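Uncharacterized conserved protein (Ruegeria pomeroyi DSS-3, PDB 3IUS) is of unknown function but probably binds NAD through a Rossmann-type domain of the NAD-dependent epimerase/dehydratase family. Local coordinates at residues A[79-84]-A[135-140]; A[170-175]-A[217-222]. All coordinates share one frame; numbering follows the deposited sequence.

Interaction 1: A[79-84]-A[135-140]; sequences PVLAAL and EQQWQA
The indole NE1 of W138 and the backbone N of L81 hydrogen-bond to the two carboxylate oxygens of a single residue, D78: OD1 takes the indole, while OD2 takes L81 N and, weakly, V80 N. One acidic group thus ties helix 79-90 to helix 126-140. Between the helices, whose axes come within 10.4 Å at 47°, L81 has CG anti to its carbonyl carbon, chi1 -71°, which sends both methyls over one face of W138. L81 CD1 sits 3.5 Å from the centroid of the five-membered ring of W138, only 6° off the ring normal, a CH-pi contact. L81 CD2 reaches the benzo half, 3.6 Å from W138 CZ3, and V80 CG1 comes to the ring edge at 4.1 Å from W138 CZ2. L81 CD1 meets Q137 CB at 3.6 Å, while the Q137 amide turns to D78 N and the G76 carbonyl. With a leucine replacing W138, D78 OD1 would probably lose its indole donor and L81 the flat surface it rests on. The ring stacks with Y100 and touches I69 of the central sheet. Dispersion and CH-pi contact therefore join the pair, and the D78 bond helps to set the ring's orientation.

Interaction 2: A[170-175]-A[217-222]; sequences IRRIIK and DVIAYA
R172 lays the aliphatic part of its side chain across I219, with R172 CG 3.5 Å from I219 CG2 and 4.0 Å from I219 CB. The two side chains meet at a slant, methylene against branch methyl. I219 has CG2 anti to its backbone N, which brings that methyl up against the arginine, while the longer branch runs on until I219 CD1 lies 3.9 Å from the backbone O of R171. A single isoleucine thereby touches both the R172 side chain and the main chain just before strand 172-174. One residue along the helix, A220 makes a looser contact, its CB 4.4 Å from R172 CD.

At the CG-CD bond the arginine bends, chi3 -62°, which carries NE to the carbonyl O of P231, in the connection that leads from helix 215-226 to strand 233-235. D217 carries the opposite charge, but its OD1 stays 5.9 Å from R172 NH1, too far for a salt bridge. R171 sets out from the backbone away from the helix. Its NH2 bonds to the O of A239, and I173 CD1 lies 3.9 Å above the plane of the R171 guanidinium, off toward the rim.

No hydrogen bond crosses between 170-175 and 217-222, and the contact is a modest one near the surface. Along its edge the strand is hydrogen-bonded to its neighbour, R172 to P232 and V234, I174 to V234 and F236. Helix 215-226 packs against this small two-stranded parallel sheet, 172-174 with 233-235, set apart from the main one. A smaller lobe of this kind, largely C-terminal, is familiar from the epimerase/dehydratase family, where it usually helps to form the substrate site; a like role here is only an inference.

The two contacts come in series along the chain: interaction 1 is complete at residue 140, before interaction 2 opens at 170. Their centres are 37 Å apart, their nearest atoms about 23 Å, and they lie on opposite sides of the chain's centre. Interaction 1 joins helices 79-90 and 126-140, which flank the large parallel sheet of the Rossmann part. Interaction 2 belongs to the separate 172-174/233-235 sheet and helix 215-226, so no helix or strand is shared. Strand 146-155 of the large sheet lies between them in sequence. One contact thus lies within the probable nucleotide-binding part, the other within the smaller lobe.

Interaction 1: A[79-84]-A[135-140]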
ATOM      1  N   PRO A  79       0.225  11.595  11.209  1.00 23.25           N
ATOM      2  CA  PRO A  79      -0.931  12.294  11.782  1.00 19.58           C
ATOM      3  C   PRO A  79      -1.616  11.524  12.914  1.00 18.12           C
ATOM      4  O   PRO A  79      -2.149  12.155  13.823  1.00 26.50           O
ATOM      5  CB  PRO A  79      -1.883  12.436  10.586  1.00 21.45           C
ATOM      6  CG  PRO A  79      -1.011  12.279   9.379  1.00 24.59           C
ATOM      7  CD  PRO A  79       0.042  11.308   9.777  1.00 22.30           C
ATOM      8  N   VAL A  80      -1.614  10.193  12.856  1.00 18.22           N
ATOM      9  CA  VAL A  80      -2.234   9.385  13.905  1.00 21.83           C
ATOM     10  C   VAL A  80      -1.441   9.523  15.205  1.00 18.09           C
ATOM     11  O   VAL A  80      -2.011   9.750  16.269  1.00 18.39           O
ATOM     12  CB  VAL A  80      -2.357   7.894  13.505  1.00 22.78           C
ATOM     13  CG1 VAL A  80      -2.734   7.040  14.712  1.00 17.98           C
ATOM     14  CG2 VAL A  80      -3.381   7.720  12.389  1.00 19.57           C
ATOM     15  N   LEU A  81      -0.122   9.405  15.109  1.00 20.60           N
ATOM     16  CA  LEU A  81       0.738   9.592  16.275  1.00 19.28           C
ATOM     17  C   LEU A  81       0.675  11.034  16.772  1.00 18.03           C
ATOM     18  O   LEU A  81       0.759  11.291  17.969  1.00 24.53           O
ATOM     19  CB  LEU A  81       2.185   9.203  15.953  1.00 17.36           C
ATOM     20  CG  LEU A  81       2.489   7.714  15.767  1.00 18.50           C
ATOM     21  CD1 LEU A  81       3.935   7.506  15.334  1.00 19.63           C
ATOM     22  CD2 LEU A  81       2.188   6.935  17.040  1.00 19.64           C
ATOM     23  N   ALA A  82       0.527  11.982  15.853  1.00 19.22           N
ATOM     24  CA  ALA A  82       0.473  13.391  16.231  1.00 21.16           C
ATOM     25  C   ALA A  82      -0.737  13.675  17.123  1.00 25.65           C
ATOM     26  O   ALA A  82      -0.662  14.482  18.051  1.00 24.82           O
ATOM     27  CB  ALA A  82       0.450  14.280  14.989  1.00 23.70           C
ATOM     28  N   ALA A  83      -1.845  12.992  16.849  1.00 24.27           N
ATOM     29  CA  ALA A  83      -3.090  13.237  17.567  1.00 26.12           C
ATOM     30  C   ALA A  83      -3.294  12.286  18.743  1.00 25.56           C
ATOM     31  O   ALA A  83      -3.971  12.626  19.711  1.00 33.19           O
ATOM     32  CB  ALA A  83      -4.280  13.158  16.611  1.00 28.43           C
ATOM     33  N   LEU A  84      -2.709  11.096  18.657  1.00 25.97           N
ATOM     34  CA  LEU A  84      -3.041  10.029  19.592  1.00 27.50           C
ATOM     35  C   LEU A  84      -1.828   9.252  20.093  1.00 23.73           C
ATOM     36  O   LEU A  84      -1.980   8.226  20.751  1.00 25.55           O
ATOM     37  CB  LEU A  84      -4.025   9.059  18.935  1.00 30.36           C
ATOM     38  CG  LEU A  84      -5.476   9.526  18.821  1.00 33.98           C
ATOM     39  CD1 LEU A  84      -6.212   8.730  17.755  1.00 30.48           C
ATOM     40  CD2 LEU A  84      -6.171   9.403  20.166  1.00 37.06           C
ATOM     41  N   GLU A 135       7.791   6.232   9.665  1.00 15.21           N
ATOM     42  CA  GLU A 135       8.276   4.918  10.083  1.00 15.03           C
ATOM     43  C   GLU A 135       9.076   5.027  11.369  1.00 15.05           C
ATOM     44  O   GLU A 135       8.910   4.221  12.278  1.00 17.19           O
ATOM     45  CB  GLU A 135       9.170   4.286   9.021  1.00 14.72           C
ATOM     46  CG  GLU A 135       8.443   3.801   7.782  1.00 15.68           C
ATOM     47  CD  GLU A 135       9.244   2.743   7.034  1.00 23.79           C
ATOM     48  OE1 GLU A 135      10.124   2.104   7.648  1.00 16.72           O
ATOM     49  OE2 GLU A 135       9.003   2.541   5.831  1.00 14.30           O
ATOM     50  N   GLN A 136       9.958   6.022  11.426  1.00 15.02           N
ATOM     51  CA  GLN A 136      10.844   6.196  12.574  1.00 16.80           C
ATOM     52  C   GLN A 136      10.055   6.531  13.833  1.00 18.67           C
ATOM     53  O   GLN A 136      10.381   6.062  14.930  1.00 15.39           O
ATOM     54  CB  GLN A 136      11.905   7.268  12.277  1.00 21.01           C
ATOM     55  CG  GLN A 136      12.955   6.806  11.256  1.00 19.50           C
ATOM     56  CD  GLN A 136      13.736   7.943  10.613  1.00 20.71           C
ATOM     57  OE1 GLN A 136      13.474   9.122  10.859  1.00 26.22           O
ATOM     58  NE2 GLN A 136      14.706   7.587   9.781  1.00 20.88           N
ATOM     59  N   GLN A 137       9.017   7.342  13.672  1.00 17.25           N
ATOM     60  CA  GLN A 137       8.157   7.704  14.795  1.00 15.90           C
ATOM     61  C   GLN A 137       7.457   6.467  15.357  1.00 16.07           C
ATOM     62  O   GLN A 137       7.437   6.245  16.567  1.00 16.27           O
ATOM     63  CB  GLN A 137       7.151   8.783  14.377  1.00 17.30           C
ATOM     64  CG  GLN A 137       7.796  10.136  14.128  1.00 19.42           C
ATOM     65  CD  GLN A 137       6.856  11.136  13.465  1.00 26.76           C
ATOM     66  OE1 GLN A 137       5.824  10.768  12.900  1.00 23.50           O
ATOM     67  NE2 GLN A 137       7.226  12.410  13.519  1.00 31.56           N
ATOM     68  N   TRP A 138       6.900   5.651  14.472  1.00 18.30           N
ATOM     69  CA  TRP A 138       6.266   4.409  14.896  1.00 15.88           C
ATOM     70  C   TRP A 138       7.267   3.460  15.562  1.00 15.87           C
ATOM     71  O   TRP A 138       6.984   2.898  16.615  1.00 15.84           O
ATOM     72  CB  TRP A 138       5.566   3.737  13.714  1.00 17.95           C
ATOM     73  CG  TRP A 138       4.253   4.373  13.397  1.00 16.05           C
ATOM     74  CD1 TRP A 138       3.965   5.188  12.336  1.00 21.88           C
ATOM     75  CD2 TRP A 138       3.044   4.252  14.149  1.00 19.75           C
ATOM     76  NE1 TRP A 138       2.649   5.580  12.385  1.00 18.17           N
ATOM     77  CE2 TRP A 138       2.061   5.019  13.489  1.00 20.31           C
ATOM     78  CE3 TRP A 138       2.694   3.569  15.317  1.00 17.63           C
ATOM     79  CZ2 TRP A 138       0.753   5.121  13.960  1.00 20.12           C
ATOM     80  CZ3 TRP A 138       1.397   3.672  15.784  1.00 19.26           C
ATOM     81  CH2 TRP A 138       0.442   4.441  15.105  1.00 25.09           C
ATOM     82  N   GLN A 139       8.447   3.311  14.965  1.00 16.63           N
ATOM     83  CA  GLN A 139       9.453   2.392  15.499  0.50 18.43           C
ATOM     84  C   GLN A 139      10.006   2.836  16.856  1.00 18.81           C
ATOM     85  O   GLN A 139      10.647   2.048  17.552  1.00 20.36           O
ATOM     86  CB  GLN A 139      10.600   2.190  14.499  0.50 19.01           C
ATOM     87  CG  GLN A 139      10.216   1.419  13.235  0.50 17.83           C
ATOM     88  CD  GLN A 139      10.251  -0.087  13.428  0.50 20.46           C
ATOM     89  OE1 GLN A 139      10.397  -0.579  14.547  0.50 14.73           O
ATOM     90  NE2 GLN A 139      10.123  -0.829  12.334  0.50 14.48           N
ATOM     91  N   ALA A 140       9.758   4.088  17.230  1.00 15.61           N
ATOM     92  CA  ALA A 140      10.251   4.608  18.507  1.00 22.56           C
ATOM     93  C   ALA A 140       9.338   4.299  19.695  1.00 25.83           C
ATOM     94  O   ALA A 140       9.770   4.373  20.847  1.00 22.22           O
ATOM     95  CB  ALA A 140      10.505   6.105  18.414  1.00 21.32           C
TER

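Interaction 2: A[170-175]-A[217-222]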
ATOM      1  N   ILE A 170      -4.374   9.222 -23.489  1.00 48.49           N
ATOM      2  CA  ILE A 170      -3.478   8.270 -22.834  1.00 49.06           C
ATOM      3  C   ILE A 170      -2.174   8.154 -23.612  1.00 47.78           C
ATOM      4  O   ILE A 170      -2.175   8.050 -24.840  1.00 50.04           O
ATOM      5  CB  ILE A 170      -4.113   6.870 -22.705  1.00 48.99           C
ATOM      6  CG1 ILE A 170      -4.930   6.539 -23.956  1.00 50.72           C
ATOM      7  CG2 ILE A 170      -4.981   6.791 -21.461  1.00 50.10           C
ATOM      8  CD1 ILE A 170      -5.490   5.131 -23.970  1.00 48.96           C
ATOM      9  N   ARG A 171      -1.061   8.174 -22.893  1.00 42.07           N
ATOM     10  CA  ARG A 171       0.245   8.120 -23.527  1.00 39.16           C
ATOM     11  C   ARG A 171       1.192   7.264 -22.703  1.00 36.55           C
ATOM     12  O   ARG A 171       1.060   7.174 -21.484  1.00 33.00           O
ATOM     13  CB  ARG A 171       0.804   9.534 -23.704  1.00 41.78           C
ATOM     14  CG  ARG A 171       0.657  10.408 -22.469  1.00 43.13           C
ATOM     15  CD  ARG A 171       0.222  11.824 -22.828  1.00 42.08           C
ATOM     16  NE  ARG A 171       1.319  12.663 -23.307  1.00 42.86           N
ATOM     17  CZ  ARG A 171       2.141  13.345 -22.514  1.00 42.42           C
ATOM     18  NH1 ARG A 171       2.003  13.276 -21.193  1.00 46.55           N
ATOM     19  NH2 ARG A 171       3.108  14.089 -23.039  1.00 32.25           N
ATOM     20  N   ARG A 172       2.134   6.619 -23.379  1.00 33.04           N
ATOM     21  CA  ARG A 172       3.134   5.816 -22.690  1.00 24.22           C
ATOM     22  C   ARG A 172       4.418   6.622 -22.546  1.00 25.29           C
ATOM     23  O   ARG A 172       5.060   6.962 -23.538  1.00 29.23           O
ATOM     24  CB  ARG A 172       3.380   4.500 -23.437  1.00 18.85           C
ATOM     25  CG  ARG A 172       2.198   3.533 -23.389  1.00 19.92           C
ATOM     26  CD  ARG A 172       2.457   2.262 -24.186  1.00 20.89           C
ATOM     27  NE  ARG A 172       2.670   2.554 -25.602  1.00 28.94           N
ATOM     28  CZ  ARG A 172       3.767   2.223 -26.273  1.00 25.88           C
ATOM     29  NH1 ARG A 172       4.743   1.563 -25.660  1.00 30.90           N
ATOM     30  NH2 ARG A 172       3.877   2.535 -27.557  1.00 31.96           N
ATOM     31  N   ILE A 173       4.780   6.944 -21.306  1.00 19.98           N
ATOM     32  CA  ILE A 173       5.996   7.701 -21.038  1.00 19.32           C
ATOM     33  C   ILE A 173       7.194   6.763 -20.983  1.00 19.15           C
ATOM     34  O   ILE A 173       7.229   5.833 -20.170  1.00 21.17           O
ATOM     35  CB  ILE A 173       5.911   8.460 -19.697  1.00 23.64           C
ATOM     36  CG1 ILE A 173       4.632   9.297 -19.624  1.00 29.07           C
ATOM     37  CG2 ILE A 173       7.151   9.314 -19.486  1.00 21.63           C
ATOM     38  CD1 ILE A 173       4.516  10.342 -20.709  1.00 31.25           C
ATOM     39  N   ILE A 174       8.185   7.022 -21.829  1.00 16.15           N
ATOM     40  CA  ILE A 174       9.361   6.159 -21.920  1.00 19.01           C
ATOM     41  C   ILE A 174      10.602   6.747 -21.243  1.00 15.07           C
ATOM     42  O   ILE A 174      11.231   7.653 -21.767  1.00 17.50           O
ATOM     43  CB  ILE A 174       9.694   5.833 -23.391  1.00 26.27           C
ATOM     44  CG1 ILE A 174       8.441   5.375 -24.134  1.00 24.76           C
ATOM     45  CG2 ILE A 174      10.780   4.767 -23.474  1.00 26.74           C
ATOM     46  CD1 ILE A 174       7.840   4.114 -23.564  1.00 20.04           C
ATOM     47  N   LYS A 175      10.954   6.233 -20.063  1.00 14.82           N
ATOM     48  CA  LYS A 175      12.208   6.598 -19.421  1.00 19.94           C
ATOM     49  C   LYS A 175      13.116   5.379 -19.494  1.00 22.32           C
ATOM     50  O   LYS A 175      12.759   4.313 -18.987  1.00 17.50           O
ATOM     51  CB  LYS A 175      11.975   6.959 -17.950  1.00 17.31           C
ATOM     52  CG  LYS A 175      13.251   7.210 -17.156  1.00 28.01           C
ATOM     53  CD  LYS A 175      13.705   8.650 -17.283  1.00 27.09           C
ATOM     54  CE  LYS A 175      15.017   8.892 -16.556  1.00 26.24           C
ATOM     55  NZ  LYS A 175      14.942   8.594 -15.106  1.00 27.29           N
ATOM     56  N   ASP A 217       4.715  -0.924 -20.271  1.00 19.80           N
ATOM     57  CA  ASP A 217       4.383  -2.305 -20.610  1.00 19.38           C
ATOM     58  C   ASP A 217       3.026  -2.690 -20.032  1.00 17.19           C
ATOM     59  O   ASP A 217       2.313  -3.516 -20.593  1.00 15.54           O
ATOM     60  CB  ASP A 217       5.455  -3.267 -20.090  1.00 17.05           C
ATOM     61  CG  ASP A 217       6.728  -3.241 -20.921  1.00 22.37           C
ATOM     62  OD1 ASP A 217       6.810  -2.459 -21.893  1.00 23.34           O
ATOM     63  OD2 ASP A 217       7.644  -4.023 -20.605  1.00 22.97           O
ATOM     64  N   VAL A 218       2.681  -2.111 -18.889  1.00 15.92           N
ATOM     65  CA  VAL A 218       1.391  -2.408 -18.286  1.00 16.93           C
ATOM     66  C   VAL A 218       0.282  -1.856 -19.170  1.00 18.99           C
ATOM     67  O   VAL A 218      -0.663  -2.566 -19.536  1.00 19.58           O
ATOM     68  CB  VAL A 218       1.288  -1.838 -16.878  1.00 20.19           C
ATOM     69  CG1 VAL A 218      -0.067  -2.173 -16.275  1.00 22.17           C
ATOM     70  CG2 VAL A 218       2.401  -2.406 -16.019  1.00 15.14           C
ATOM     71  N   ILE A 219       0.417  -0.581 -19.508  1.00 16.21           N
ATOM     72  CA  ILE A 219      -0.491   0.094 -20.425  1.00 19.79           C
ATOM     73  C   ILE A 219      -0.613  -0.680 -21.735  1.00 24.88           C
ATOM     74  O   ILE A 219      -1.718  -0.914 -22.235  1.00 18.33           O
ATOM     75  CB  ILE A 219       0.014   1.519 -20.707  1.00 19.31           C
ATOM     76  CG1 ILE A 219      -0.136   2.392 -19.458  1.00 28.09           C
ATOM     77  CG2 ILE A 219      -0.707   2.130 -21.913  1.00 16.89           C
ATOM     78  CD1 ILE A 219       0.478   3.771 -19.591  1.00 27.61           C
ATOM     79  N   ALA A 220       0.525  -1.083 -22.291  1.00 21.97           N
ATOM     80  CA  ALA A 220       0.516  -1.849 -23.530  1.00 18.35           C
ATOM     81  C   ALA A 220      -0.260  -3.158 -23.388  1.00 17.08           C
ATOM     82  O   ALA A 220      -1.033  -3.527 -24.257  1.00 16.68           O
ATOM     83  CB  ALA A 220       1.943  -2.124 -24.000  1.00 16.21           C
ATOM     84  N   TYR A 221      -0.049  -3.868 -22.281  1.00 16.17           N
ATOM     85  CA  TYR A 221      -0.684  -5.171 -22.112  1.00 16.14           C
ATOM     86  C   TYR A 221      -2.195  -5.051 -21.929  1.00 16.42           C
ATOM     87  O   TYR A 221      -2.956  -5.890 -22.413  1.00 16.55           O
ATOM     88  CB  TYR A 221      -0.062  -5.948 -20.940  1.00 15.79           C
ATOM     89  CG  TYR A 221      -0.436  -7.411 -20.957  1.00 15.72           C
ATOM     90  CD1 TYR A 221      -0.160  -8.203 -22.068  1.00 26.19           C
ATOM     91  CD2 TYR A 221      -1.070  -8.005 -19.870  1.00 19.30           C
ATOM     92  CE1 TYR A 221      -0.504  -9.539 -22.096  1.00 27.68           C
ATOM     93  CE2 TYR A 221      -1.419  -9.340 -19.893  1.00 20.46           C
ATOM     94  CZ  TYR A 221      -1.126 -10.105 -21.003  1.00 22.94           C
ATOM     95  OH  TYR A 221      -1.470 -11.435 -21.029  1.00 24.23           O
ATOM     96  N   ALA A 222      -2.627  -4.007 -21.232  1.00 16.53           N
ATOM     97  CA  ALA A 222      -4.048  -3.759 -21.037  1.00 16.82           C
ATOM     98  C   ALA A 222      -4.702  -3.523 -22.402  1.00 17.17           C
ATOM     99  O   ALA A 222      -5.770  -4.057 -22.694  1.00 17.38           O
ATOM    100  CB  ALA A 222      -4.258  -2.559 -20.127  1.00 16.90           C
TER